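Local coordinates for protein adenylyltransferase MntA (Shewanella oneidensis MR-1, PDB 6M6U) that neutralises the toxin HepT by successively transferring three AMP groups from ATP to one of its tyrosines, acting as the antitoxin of a type VII system, at residues E[79-84]-E[112-117]; E[85-90]-E[101-106]; E[7-12]-E[23-28]. The protein carries 2 engineered substitutions. All coordinates share one frame; numbering follows the deposited sequence.

Contact 1. Residues E[79-84]-E[112-117]; sequences STVLCQ and QHLQAE
Leu114 reaches across to helix 80-89 with a single methyl group. Its CD2 lies 4.1 Å from Val81 CG2, and the same CD2 is 4.3 Å from Thr80 CB, so one branch of the leucine meets two successive residues on the first turn of the facing helix. CG of Leu114 is anti to the backbone N (chi1 175°), which places CD2 toward Thr80 and Val81. The leucine and valine side chains cross obliquely. Val81 turns toward it the methyl that lies beside its backbone N, anti to the carbonyl carbon. Thr80 takes part through its carbon skeleton rather than its hydroxyl. The backbones stay well apart, with CA of Thr80 and CA of Leu114 at 8.0 Å. Here the start of helix 80-89 meets the far part of the long C-terminal helix 97-125, a helix important for binding the toxin HepT. Ser79 sits at the N-cap of helix 80-89, its OG accepting a hydrogen bond from Leu82 N at 2.9 Å and 166°, a capping bond that closes the first turn, the one carrying Thr80 and Val81. Only 98 Å² is buried between the two segments, and a HepT subunit packs in as well: its Gln67 lies on Ser79, Val81 and Leu114. Beyond the leucine, Glu117 makes a salt bridge to Arg97 of that same HepT subunit.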
ATOM      1  N   SER E  79      -2.484  16.243 -17.920  1.00 36.47           N
ATOM      2  CA  SER E  79      -2.630  17.577 -17.367  1.00 35.90           C
ATOM      3  C   SER E  79      -1.648  18.543 -18.031  1.00 37.87           C
ATOM      4  O   SER E  79      -0.667  18.144 -18.662  1.00 44.07           O
ATOM      5  CB  SER E  79      -2.400  17.552 -15.858  1.00 30.18           C
ATOM      6  OG  SER E  79      -1.011  17.632 -15.588  1.00 36.73           O
ATOM      7  N   THR E  80      -1.920  19.838 -17.877  1.00 34.38           N
ATOM      8  CA  THR E  80      -1.016  20.844 -18.431  1.00 39.14           C
ATOM      9  C   THR E  80       0.312  20.864 -17.686  1.00 35.44           C
ATOM     10  O   THR E  80       1.371  21.045 -18.297  1.00 39.79           O
ATOM     11  CB  THR E  80      -1.680  22.219 -18.394  1.00 28.42           C
ATOM     12  OG1 THR E  80      -2.891  22.164 -19.145  1.00 39.22           O
ATOM     13  CG2 THR E  80      -0.773  23.260 -19.031  1.00 28.59           C
ATOM     14  N   VAL E  81       0.268  20.693 -16.362  1.00 38.24           N
ATOM     15  CA  VAL E  81       1.489  20.552 -15.569  1.00 38.47           C
ATOM     16  C   VAL E  81       2.347  19.413 -16.110  1.00 41.44           C
ATOM     17  O   VAL E  81       3.552  19.574 -16.347  1.00 42.67           O
ATOM     18  CB  VAL E  81       1.135  20.327 -14.089  1.00 35.58           C
ATOM     19  CG1 VAL E  81       2.333  19.768 -13.331  1.00 31.26           C
ATOM     20  CG2 VAL E  81       0.647  21.624 -13.462  1.00 38.91           C
ATOM     21  N   LEU E  82       1.734  18.244 -16.315  1.00 38.16           N
ATOM     22  CA  LEU E  82       2.499  17.086 -16.769  1.00 37.44           C
ATOM     23  C   LEU E  82       3.028  17.286 -18.185  1.00 40.98           C
ATOM     24  O   LEU E  82       4.178  16.937 -18.476  1.00 40.51           O
ATOM     25  CB  LEU E  82       1.649  15.818 -16.682  1.00 40.11           C
ATOM     26  CG  LEU E  82       2.371  14.509 -17.027  1.00 45.55           C
ATOM     27  CD1 LEU E  82       3.712  14.408 -16.307  1.00 32.27           C
ATOM     28  CD2 LEU E  82       1.486  13.329 -16.655  1.00 53.31           C
ATOM     29  N   CYS E  83       2.214  17.850 -19.081  1.00 42.06           N
ATOM     30  CA  CYS E  83       2.712  18.136 -20.424  1.00 40.34           C
ATOM     31  C   CYS E  83       3.907  19.080 -20.379  1.00 37.12           C
ATOM     32  O   CYS E  83       4.858  18.926 -21.153  1.00 38.16           O
ATOM     33  CB  CYS E  83       1.595  18.714 -21.293  1.00 44.88           C
ATOM     34  SG  CYS E  83       0.374  17.495 -21.826  1.00 40.94           S
ATOM     35  N   GLN E  84       3.879  20.065 -19.477  1.00 36.43           N
ATOM     36  CA  GLN E  84       5.010  20.979 -19.351  1.00 35.23           C
ATOM     37  C   GLN E  84       6.268  20.243 -18.897  1.00 41.76           C
ATOM     38  O   GLN E  84       7.368  20.513 -19.397  1.00 42.53           O
ATOM     39  CB  GLN E  84       4.663  22.108 -18.381  1.00 35.41           C
ATOM     40  CG  GLN E  84       5.827  23.021 -18.007  1.00 40.01           C
ATOM     41  CD  GLN E  84       6.086  24.122 -19.032  1.00 52.84           C
ATOM     42  OE1 GLN E  84       5.475  24.157 -20.101  1.00 51.47           O
ATOM     43  NE2 GLN E  84       6.986  25.037 -18.695  1.00 61.30           N
ATOM     44  N   GLN E 112       1.811  28.720 -19.356  1.00 44.26           N
ATOM     45  CA  GLN E 112       1.980  30.109 -18.945  1.00 43.58           C
ATOM     46  C   GLN E 112       0.648  30.725 -18.533  1.00 43.03           C
ATOM     47  O   GLN E 112       0.578  31.440 -17.527  1.00 43.60           O
ATOM     48  CB  GLN E 112       2.638  30.906 -20.066  1.00 43.28           C
ATOM     49  CG  GLN E 112       4.121  30.588 -20.209  1.00 41.09           C
ATOM     50  CD  GLN E 112       4.756  31.250 -21.409  1.00 41.78           C
ATOM     51  OE1 GLN E 112       4.079  31.862 -22.231  1.00 40.83           O
ATOM     52  NE2 GLN E 112       6.072  31.133 -21.513  1.00 46.72           N
ATOM     53  N   HIS E 113      -0.422  30.441 -19.281  1.00 42.59           N
ATOM     54  CA  HIS E 113      -1.741  30.934 -18.890  1.00 49.32           C
ATOM     55  C   HIS E 113      -2.223  30.289 -17.600  1.00 47.96           C
ATOM     56  O   HIS E 113      -2.906  30.941 -16.802  1.00 46.99           O
ATOM     57  CB  HIS E 113      -2.761  30.693 -20.001  1.00 53.40           C
ATOM     58  CG  HIS E 113      -2.687  31.687 -21.117  1.00 56.83           C
ATOM     59  ND1 HIS E 113      -2.071  31.412 -22.319  1.00 58.08           N
ATOM     60  CD2 HIS E 113      -3.150  32.956 -21.212  1.00 60.16           C
ATOM     61  CE1 HIS E 113      -2.159  32.468 -23.107  1.00 60.94           C
ATOM     62  NE2 HIS E 113      -2.809  33.419 -22.459  1.00 62.29           N
ATOM     63  N   LEU E 114      -1.883  29.017 -17.378  1.00 47.84           N
ATOM     64  CA  LEU E 114      -2.260  28.368 -16.125  1.00 43.40           C
ATOM     65  C   LEU E 114      -1.534  28.996 -14.940  1.00 45.74           C
ATOM     66  O   LEU E 114      -2.134  29.203 -13.878  1.00 49.23           O
ATOM     67  CB  LEU E 114      -1.973  26.868 -16.196  1.00 44.15           C
ATOM     68  CG  LEU E 114      -2.247  26.163 -14.865  1.00 45.60           C
ATOM     69  CD1 LEU E 114      -3.739  26.229 -14.515  1.00 30.47           C
ATOM     70  CD2 LEU E 114      -1.730  24.722 -14.858  1.00 47.44           C
ATOM     71  N   GLN E 115      -0.247  29.314 -15.106  1.00 44.48           N
ATOM     72  CA  GLN E 115       0.521  29.910 -14.014  1.00 45.97           C
ATOM     73  C   GLN E 115      -0.062  31.249 -13.581  1.00 50.31           C
ATOM     74  O   GLN E 115      -0.153  31.534 -12.380  1.00 53.94           O
ATOM     75  CB  GLN E 115       1.982  30.076 -14.426  1.00 45.86           C
ATOM     76  CG  GLN E 115       2.759  28.780 -14.435  1.00 53.42           C
ATOM     77  CD  GLN E 115       2.925  28.193 -13.045  1.00 52.34           C
ATOM     78  OE1 GLN E 115       1.971  27.692 -12.447  1.00 52.75           O
ATOM     79  NE2 GLN E 115       4.141  28.264 -12.520  1.00 49.64           N
ATOM     80  N   ALA E 116      -0.450  32.089 -14.544  1.00 40.84           N
ATOM     81  CA  ALA E 116      -1.120  33.335 -14.189  1.00 45.70           C
ATOM     82  C   ALA E 116      -2.431  33.058 -13.460  1.00 45.46           C
ATOM     83  O   ALA E 116      -2.745  33.717 -12.462  1.00 52.16           O
ATOM     84  CB  ALA E 116      -1.357  34.186 -15.442  1.00 39.65           C
ATOM     85  N   GLU E 117      -3.197  32.068 -13.927  1.00 43.11           N
ATOM     86  CA  GLU E 117      -4.500  31.777 -13.325  1.00 46.41           C
ATOM     87  C   GLU E 117      -4.371  31.296 -11.882  1.00 46.23           C
ATOM     88  O   GLU E 117      -5.208  31.624 -11.034  1.00 49.42           O
ATOM     89  CB  GLU E 117      -5.240  30.723 -14.152  1.00 45.93           C
ATOM     90  CG  GLU E 117      -5.790  31.210 -15.483  1.00 51.31           C
ATOM     91  CD  GLU E 117      -6.247  30.062 -16.368  1.00 59.04           C
ATOM     92  OE1 GLU E 117      -6.152  28.895 -15.925  1.00 58.79           O
ATOM     93  OE2 GLU E 117      -6.699  30.324 -17.503  1.00 63.92           O
TER

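Contact 2. Residues E[85-90]-E[101-106]; sequences QVVTQG and ELFAVK
Val87 drives both of its methyls into helix 97-125, one onto Phe103 and the other onto Ala104. CG2 comes within 3.4 Å of Phe103 CE2, a tight approach for two carbons, and is also 3.8 Å from Phe103 CD2; it meets the ring obliquely. CG1, anti to the valine's backbone N (chi1 162°), rests 4.0 Å from Ala104 CB. With only a methyl at Ala104, the backbones approach to 5.8 Å between CA of Val87 and CA of Ala104; the axes of the short segments are 9.9 Å apart at an angle of 117°. Phe103 has its own CG anti to the backbone N (chi1 171°), which lays the ring over toward helix 80-89. Packing slackens toward Val86, whose CG1 is 4.4 Å from Phe103 CE2; this valine and the phenylalanine also share Tyr24 and Leu75 as neighbours, at the junction with the sheet of the nucleotidyltransferase domain. The outer flanks are different again. Thr88, Leu102 and Lys106 are exposed and take no part in joining these segments, and Arg59 of a HepT subunit packs on Ala104 while giving a weak hydrogen bond to Val87 O. Strand 91-94, an edge strand of the sheet within this chain, lies between the two helices in sequence. The chemistry across the contact is wholly apolar: between these segments nothing directional sets the register, and the shape fit of two valines against a ring and an alanine does the holding here.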
ATOM      1  N   GLN E  85       6.129  19.308 -17.953  1.00 39.17           N
ATOM      2  CA  GLN E  85       7.295  18.556 -17.494  1.00 41.34           C
ATOM      3  C   GLN E  85       7.906  17.748 -18.634  1.00 39.87           C
ATOM      4  O   GLN E  85       9.128  17.752 -18.829  1.00 37.83           O
ATOM      5  CB  GLN E  85       6.920  17.639 -16.328  1.00 43.04           C
ATOM      6  CG  GLN E  85       8.122  16.858 -15.790  1.00 50.93           C
ATOM      7  CD  GLN E  85       7.754  15.788 -14.768  1.00 52.83           C
ATOM      8  OE1 GLN E  85       6.632  15.739 -14.262  1.00 53.98           O
ATOM      9  NE2 GLN E  85       8.711  14.923 -14.462  1.00 57.59           N
ATOM     10  N   VAL E  86       7.064  17.046 -19.401  1.00 37.88           N
ATOM     11  CA  VAL E  86       7.544  16.314 -20.574  1.00 37.17           C
ATOM     12  C   VAL E  86       8.273  17.254 -21.525  1.00 41.14           C
ATOM     13  O   VAL E  86       9.365  16.948 -22.011  1.00 39.22           O
ATOM     14  CB  VAL E  86       6.373  15.607 -21.281  1.00 35.05           C
ATOM     15  CG1 VAL E  86       6.830  15.015 -22.608  1.00 30.29           C
ATOM     16  CG2 VAL E  86       5.790  14.529 -20.378  1.00 32.76           C
ATOM     17  N   VAL E  87       7.677  18.422 -21.794  1.00 39.54           N
ATOM     18  CA  VAL E  87       8.283  19.389 -22.708  1.00 43.04           C
ATOM     19  C   VAL E  87       9.599  19.914 -22.144  1.00 50.25           C
ATOM     20  O   VAL E  87      10.548  20.189 -22.890  1.00 53.49           O
ATOM     21  CB  VAL E  87       7.292  20.538 -22.992  1.00 43.27           C
ATOM     22  CG1 VAL E  87       8.013  21.744 -23.558  1.00 35.81           C
ATOM     23  CG2 VAL E  87       6.202  20.080 -23.945  1.00 40.89           C
ATOM     24  N   THR E  88       9.676  20.062 -20.823  1.00 54.01           N
ATOM     25  CA  THR E  88      10.852  20.654 -20.193  1.00 54.94           C
ATOM     26  C   THR E  88      12.011  19.663 -20.110  1.00 55.40           C
ATOM     27  O   THR E  88      13.098  19.916 -20.639  1.00 59.71           O
ATOM     28  CB  THR E  88      10.484  21.169 -18.798  1.00 56.15           C
ATOM     29  OG1 THR E  88       9.627  22.307 -18.924  1.00 55.50           O
ATOM     30  CG2 THR E  88      11.730  21.551 -18.009  1.00 58.32           C
ATOM     31  N   GLN E  89      11.792  18.529 -19.449  1.00 51.64           N
ATOM     32  CA  GLN E  89      12.847  17.570 -19.152  1.00 52.67           C
ATOM     33  C   GLN E  89      12.828  16.350 -20.060  1.00 52.60           C
ATOM     34  O   GLN E  89      13.683  15.474 -19.909  1.00 60.23           O
ATOM     35  CB  GLN E  89      12.725  17.098 -17.706  1.00 57.58           C
ATOM     36  CG  GLN E  89      11.595  16.105 -17.539  1.00 63.20           C
ATOM     37  CD  GLN E  89      11.522  15.517 -16.158  1.00 67.30           C
ATOM     38  OE1 GLN E  89      10.613  14.746 -15.852  1.00 67.82           O
ATOM     39  NE2 GLN E  89      12.476  15.876 -15.308  1.00 72.05           N
ATOM     40  N   GLY E  90      11.875  16.259 -20.981  1.00 46.10           N
ATOM     41  CA  GLY E  90      11.716  15.042 -21.745  1.00 42.42           C
ATOM     42  C   GLY E  90      12.786  14.876 -22.805  1.00 46.53           C
ATOM     43  O   GLY E  90      13.393  15.837 -23.276  1.00 50.42           O
ATOM     44  N   GLU E 101       7.591  20.356 -31.946  1.00 44.82           N
ATOM     45  CA  GLU E 101       7.538  21.797 -31.731  1.00 46.77           C
ATOM     46  C   GLU E 101       6.102  22.296 -31.628  1.00 47.14           C
ATOM     47  O   GLU E 101       5.814  23.186 -30.817  1.00 48.11           O
ATOM     48  CB  GLU E 101       8.304  22.508 -32.845  1.00 48.86           C
ATOM     49  CG  GLU E 101       9.791  22.159 -32.825  1.00 55.35           C
ATOM     50  CD  GLU E 101      10.538  22.593 -34.076  1.00 68.96           C
ATOM     51  OE1 GLU E 101      11.787  22.551 -34.056  1.00 74.15           O
ATOM     52  OE2 GLU E 101       9.886  22.973 -35.074  1.00 73.09           O
ATOM     53  N   LEU E 102       5.190  21.733 -32.430  1.00 45.21           N
ATOM     54  CA  LEU E 102       3.771  22.039 -32.269  1.00 47.46           C
ATOM     55  C   LEU E 102       3.320  21.757 -30.844  1.00 47.07           C
ATOM     56  O   LEU E 102       2.710  22.611 -30.188  1.00 44.33           O
ATOM     57  CB  LEU E 102       2.931  21.226 -33.256  1.00 46.51           C
ATOM     58  CG  LEU E 102       3.096  21.510 -34.750  1.00 49.29           C
ATOM     59  CD1 LEU E 102       2.341  20.470 -35.570  1.00 56.88           C
ATOM     60  CD2 LEU E 102       2.614  22.901 -35.088  1.00 39.86           C
ATOM     61  N   PHE E 103       3.637  20.559 -30.343  1.00 46.88           N
ATOM     62  CA  PHE E 103       3.230  20.174 -28.997  1.00 48.25           C
ATOM     63  C   PHE E 103       3.856  21.081 -27.944  1.00 51.18           C
ATOM     64  O   PHE E 103       3.178  21.509 -27.000  1.00 57.03           O
ATOM     65  CB  PHE E 103       3.608  18.715 -28.749  1.00 47.75           C
ATOM     66  CG  PHE E 103       3.432  18.275 -27.330  1.00 47.45           C
ATOM     67  CD1 PHE E 103       2.167  18.182 -26.774  1.00 44.84           C
ATOM     68  CD2 PHE E 103       4.532  17.944 -26.554  1.00 49.12           C
ATOM     69  CE1 PHE E 103       1.996  17.770 -25.471  1.00 46.44           C
ATOM     70  CE2 PHE E 103       4.369  17.526 -25.241  1.00 52.51           C
ATOM     71  CZ  PHE E 103       3.101  17.440 -24.700  1.00 51.09           C
ATOM     72  N   ALA E 104       5.144  21.397 -28.095  1.00 43.03           N
ATOM     73  CA  ALA E 104       5.825  22.229 -27.109  1.00 44.85           C
ATOM     74  C   ALA E 104       5.228  23.634 -27.063  1.00 47.85           C
ATOM     75  O   ALA E 104       4.953  24.169 -25.980  1.00 49.22           O
ATOM     76  CB  ALA E 104       7.322  22.279 -27.417  1.00 43.06           C
ATOM     77  N   VAL E 105       5.013  24.245 -28.233  1.00 45.32           N
ATOM     78  CA  VAL E 105       4.455  25.597 -28.286  1.00 42.16           C
ATOM     79  C   VAL E 105       3.068  25.630 -27.653  1.00 41.39           C
ATOM     80  O   VAL E 105       2.746  26.527 -26.862  1.00 42.48           O
ATOM     81  CB  VAL E 105       4.425  26.106 -29.739  1.00 39.16           C
ATOM     82  CG1 VAL E 105       3.315  27.136 -29.925  1.00 41.62           C
ATOM     83  CG2 VAL E 105       5.759  26.708 -30.101  1.00 38.85           C
ATOM     84  N   LYS E 106       2.222  24.654 -27.995  1.00 39.81           N
ATOM     85  CA  LYS E 106       0.903  24.571 -27.375  1.00 40.41           C
ATOM     86  C   LYS E 106       1.011  24.372 -25.866  1.00 43.38           C
ATOM     87  O   LYS E 106       0.288  25.015 -25.095  1.00 43.61           O
ATOM     88  CB  LYS E 106       0.099  23.435 -28.010  1.00 41.95           C
ATOM     89  CG  LYS E 106      -1.216  23.130 -27.303  1.00 47.99           C
ATOM     90  CD  LYS E 106      -1.894  21.902 -27.891  1.00 52.54           C
ATOM     91  CE  LYS E 106      -2.951  21.346 -26.943  1.00 59.91           C
ATOM     92  NZ  LYS E 106      -4.333  21.455 -27.494  1.00 65.21           N
TER

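Contact 3. Residues E[7-12]-E[23-28]; sequences NKIIKL and IYLFGS
Ile9 and Ile10 of the N-terminal helix meet Ile23 and Leu25 on the strand through aliphatic carbon alone. Among the methyl contacts, Ile9 uses both arms: its CG2 is 4.4 Å from Ile23 CG2, and its CD1 is 4.5 Å from Leu25 CD1. These are loose van der Waals distances. The closest approach is methyl to backbone, with Ile23 CD1 4.0 Å from Ile10 CA. Ile23 gets there by an extended chain (chi2 -180°) that carries CD1 out from the strand to the helix surface, where it also nears Ile10 CG1 at 4.4 Å. The backbone bonds run within the sheet and within the helix. Ile23 pairs with Leu93 and Trp94 of strand 91-94, Tyr24 pairs with Ala43 of strand 40-46, and the helix keeps its own bonds, such as Lys11 N to Asn7 O. The segment axes lie 10.1 Å apart at 139°, a helix laid over a sheet. Tyr24 and Phe26, by contrast, pack on helix 80-89. This is the helix-on-sheet arrangement of the polymerase beta nucleotidyltransferase fold, in which the strand leads into Gly27 and Ser28, the opening of the GSX(10)DXD motif.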
ATOM      1  N   ASN E   7      15.415   1.420 -28.108  1.00 56.92           N
ATOM      2  CA  ASN E   7      14.887   0.839 -29.337  1.00 52.10           C
ATOM      3  C   ASN E   7      13.752  -0.129 -29.045  1.00 49.46           C
ATOM      4  O   ASN E   7      12.799  -0.220 -29.827  1.00 48.03           O
ATOM      5  CB  ASN E   7      16.000   0.141 -30.117  1.00 50.75           C
ATOM      6  CG  ASN E   7      16.980   1.121 -30.730  1.00 61.35           C
ATOM      7  OD1 ASN E   7      16.593   2.189 -31.207  1.00 65.44           O
ATOM      8  ND2 ASN E   7      18.259   0.762 -30.722  1.00 67.58           N
ATOM      9  N   LYS E   8      13.835  -0.847 -27.924  1.00 45.71           N
ATOM     10  CA  LYS E   8      12.748  -1.735 -27.534  1.00 49.29           C
ATOM     11  C   LYS E   8      11.500  -0.937 -27.177  1.00 49.01           C
ATOM     12  O   LYS E   8      10.383  -1.330 -27.532  1.00 48.36           O
ATOM     13  CB  LYS E   8      13.192  -2.608 -26.360  1.00 51.82           C
ATOM     14  CG  LYS E   8      12.386  -3.877 -26.171  1.00 61.39           C
ATOM     15  CD  LYS E   8      12.813  -4.616 -24.896  1.00 68.09           C
ATOM     16  CE  LYS E   8      14.287  -4.996 -24.928  1.00 68.99           C
ATOM     17  NZ  LYS E   8      14.661  -5.876 -23.784  1.00 70.18           N
ATOM     18  N   ILE E   9      11.676   0.188 -26.477  1.00 47.93           N
ATOM     19  CA  ILE E   9      10.556   1.070 -26.159  1.00 44.24           C
ATOM     20  C   ILE E   9       9.888   1.559 -27.436  1.00 44.38           C
ATOM     21  O   ILE E   9       8.657   1.541 -27.562  1.00 47.88           O
ATOM     22  CB  ILE E   9      11.036   2.252 -25.297  1.00 40.39           C
ATOM     23  CG1 ILE E   9      11.369   1.780 -23.883  1.00 42.80           C
ATOM     24  CG2 ILE E   9       9.988   3.373 -25.293  1.00 30.13           C
ATOM     25  CD1 ILE E   9      11.890   2.871 -22.976  1.00 44.23           C
ATOM     26  N   ILE E  10      10.692   2.007 -28.400  1.00 42.64           N
ATOM     27  CA  ILE E  10      10.145   2.576 -29.628  1.00 45.08           C
ATOM     28  C   ILE E  10       9.361   1.522 -30.401  1.00 47.24           C
ATOM     29  O   ILE E  10       8.228   1.762 -30.838  1.00 49.60           O
ATOM     30  CB  ILE E  10      11.273   3.189 -30.479  1.00 42.57           C
ATOM     31  CG1 ILE E  10      11.863   4.401 -29.755  1.00 43.60           C
ATOM     32  CG2 ILE E  10      10.759   3.569 -31.870  1.00 36.27           C
ATOM     33  CD1 ILE E  10      13.193   4.864 -30.309  1.00 49.58           C
ATOM     34  N   LYS E  11       9.943   0.332 -30.567  1.00 48.14           N
ATOM     35  CA  LYS E  11       9.279  -0.702 -31.353  1.00 51.48           C
ATOM     36  C   LYS E  11       7.956  -1.116 -30.718  1.00 49.60           C
ATOM     37  O   LYS E  11       6.929  -1.203 -31.400  1.00 50.40           O
ATOM     38  CB  LYS E  11      10.193  -1.914 -31.528  1.00 56.52           C
ATOM     39  CG  LYS E  11       9.486  -3.080 -32.200  1.00 61.20           C
ATOM     40  CD  LYS E  11      10.430  -4.205 -32.581  1.00 64.27           C
ATOM     41  CE  LYS E  11       9.654  -5.332 -33.250  1.00 66.22           C
ATOM     42  NZ  LYS E  11       8.735  -4.797 -34.304  1.00 65.77           N
ATOM     43  N   LEU E  12       7.965  -1.371 -29.406  1.00 45.02           N
ATOM     44  CA  LEU E  12       6.751  -1.809 -28.719  1.00 44.65           C
ATOM     45  C   LEU E  12       5.617  -0.803 -28.878  1.00 41.64           C
ATOM     46  O   LEU E  12       4.472  -1.187 -29.146  1.00 42.68           O
ATOM     47  CB  LEU E  12       7.042  -2.040 -27.239  1.00 46.59           C
ATOM     48  CG  LEU E  12       7.736  -3.357 -26.912  1.00 59.82           C
ATOM     49  CD1 LEU E  12       8.205  -3.351 -25.463  1.00 62.49           C
ATOM     50  CD2 LEU E  12       6.780  -4.517 -27.161  1.00 63.90           C
ATOM     51  N   ILE E  23       7.068  10.061 -29.053  1.00 49.17           N
ATOM     52  CA  ILE E  23       7.477   9.279 -27.888  1.00 43.47           C
ATOM     53  C   ILE E  23       8.484  10.104 -27.100  1.00 37.14           C
ATOM     54  O   ILE E  23       9.470  10.590 -27.667  1.00 36.42           O
ATOM     55  CB  ILE E  23       8.099   7.924 -28.277  1.00 45.06           C
ATOM     56  CG1 ILE E  23       7.103   7.050 -29.039  1.00 42.48           C
ATOM     57  CG2 ILE E  23       8.589   7.193 -27.039  1.00 42.40           C
ATOM     58  CD1 ILE E  23       7.670   5.706 -29.432  1.00 33.77           C
ATOM     59  N   TYR E  24       8.239  10.258 -25.801  1.00 33.31           N
ATOM     60  CA  TYR E  24       9.175  10.914 -24.898  1.00 36.50           C
ATOM     61  C   TYR E  24       9.493  10.002 -23.733  1.00 38.47           C
ATOM     62  O   TYR E  24       8.600   9.360 -23.168  1.00 39.25           O
ATOM     63  CB  TYR E  24       8.636  12.225 -24.316  1.00 39.29           C
ATOM     64  CG  TYR E  24       8.385  13.308 -25.322  1.00 46.40           C
ATOM     65  CD1 TYR E  24       9.427  14.077 -25.816  1.00 45.89           C
ATOM     66  CD2 TYR E  24       7.101  13.573 -25.765  1.00 47.60           C
ATOM     67  CE1 TYR E  24       9.194  15.073 -26.736  1.00 48.13           C
ATOM     68  CE2 TYR E  24       6.860  14.563 -26.678  1.00 51.65           C
ATOM     69  CZ  TYR E  24       7.908  15.309 -27.165  1.00 51.89           C
ATOM     70  OH  TYR E  24       7.658  16.300 -28.082  1.00 59.58           O
ATOM     71  N   LEU E  25      10.767   9.967 -23.376  1.00 36.19           N
ATOM     72  CA  LEU E  25      11.194   9.498 -22.072  1.00 43.26           C
ATOM     73  C   LEU E  25      11.322  10.726 -21.180  1.00 44.43           C
ATOM     74  O   LEU E  25      11.891  11.739 -21.599  1.00 45.85           O
ATOM     75  CB  LEU E  25      12.526   8.754 -22.189  1.00 42.94           C
ATOM     76  CG  LEU E  25      13.069   7.965 -21.005  1.00 48.20           C
ATOM     77  CD1 LEU E  25      12.211   6.729 -20.727  1.00 48.29           C
ATOM     78  CD2 LEU E  25      14.515   7.581 -21.287  1.00 49.01           C
ATOM     79  N   PHE E  26      10.754  10.663 -19.978  1.00 40.61           N
ATOM     80  CA  PHE E  26      10.853  11.793 -19.062  1.00 39.03           C
ATOM     81  C   PHE E  26      11.065  11.259 -17.651  1.00 45.92           C
ATOM     82  O   PHE E  26      11.243  10.056 -17.434  1.00 53.60           O
ATOM     83  CB  PHE E  26       9.628  12.720 -19.176  1.00 40.37           C
ATOM     84  CG  PHE E  26       8.341  12.135 -18.639  1.00 37.49           C
ATOM     85  CD1 PHE E  26       7.822  12.569 -17.427  1.00 35.11           C
ATOM     86  CD2 PHE E  26       7.631  11.181 -19.364  1.00 32.99           C
ATOM     87  CE1 PHE E  26       6.633  12.047 -16.926  1.00 38.55           C
ATOM     88  CE2 PHE E  26       6.441  10.652 -18.871  1.00 35.41           C
ATOM     89  CZ  PHE E  26       5.941  11.089 -17.648  1.00 38.36           C
ATOM     90  N   GLY E  27      11.077  12.171 -16.685  1.00 47.63           N
ATOM     91  CA  GLY E  27      11.283  11.753 -15.319  1.00 44.84           C
ATOM     92  C   GLY E  27      12.717  11.328 -15.059  1.00 49.66           C
ATOM     93  O   GLY E  27      13.671  11.789 -15.695  1.00 49.66           O
ATOM     94  N   SER E  28      12.857  10.400 -14.117  1.00 55.23           N
ATOM     95  CA  SER E  28      14.176  10.057 -13.604  1.00 63.92           C
ATOM     96  C   SER E  28      15.045   9.383 -14.661  1.00 68.97           C
ATOM     97  O   SER E  28      16.247   9.637 -14.714  1.00 69.24           O
ATOM     98  CB  SER E  28      14.027   9.170 -12.370  1.00 67.02           C
ATOM     99  OG  SER E  28      13.464   7.908 -12.690  1.00 69.81           O
TER

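Contacts 1 and 2 are two places where helices 80-89 and 97-125 meet, with centres about 11 Å apart; Cys83 CB and Phe103 CZ join them at 3.9 Å. Contact 3 is where the N-terminal helix packs on the sheet; its centre is about 15 Å from that of contact 2 and about 24 Å from that of contact 1. Strand 20-26 and the turn after it bridge the gap: Tyr24 CD2 packs 3.5 Å from Val86 CG1, and Gln89 OE1 probably accepts a hydrogen bond from Gly27 N at 2.7 Å. Measured to the side chain of Glu41, an engineered residue of the magnesium site, contact 3 comes closer than the other two: the side chain of Leu25 is about 6 Å away, Val86 about 8 Å and Val81 about 11 Å.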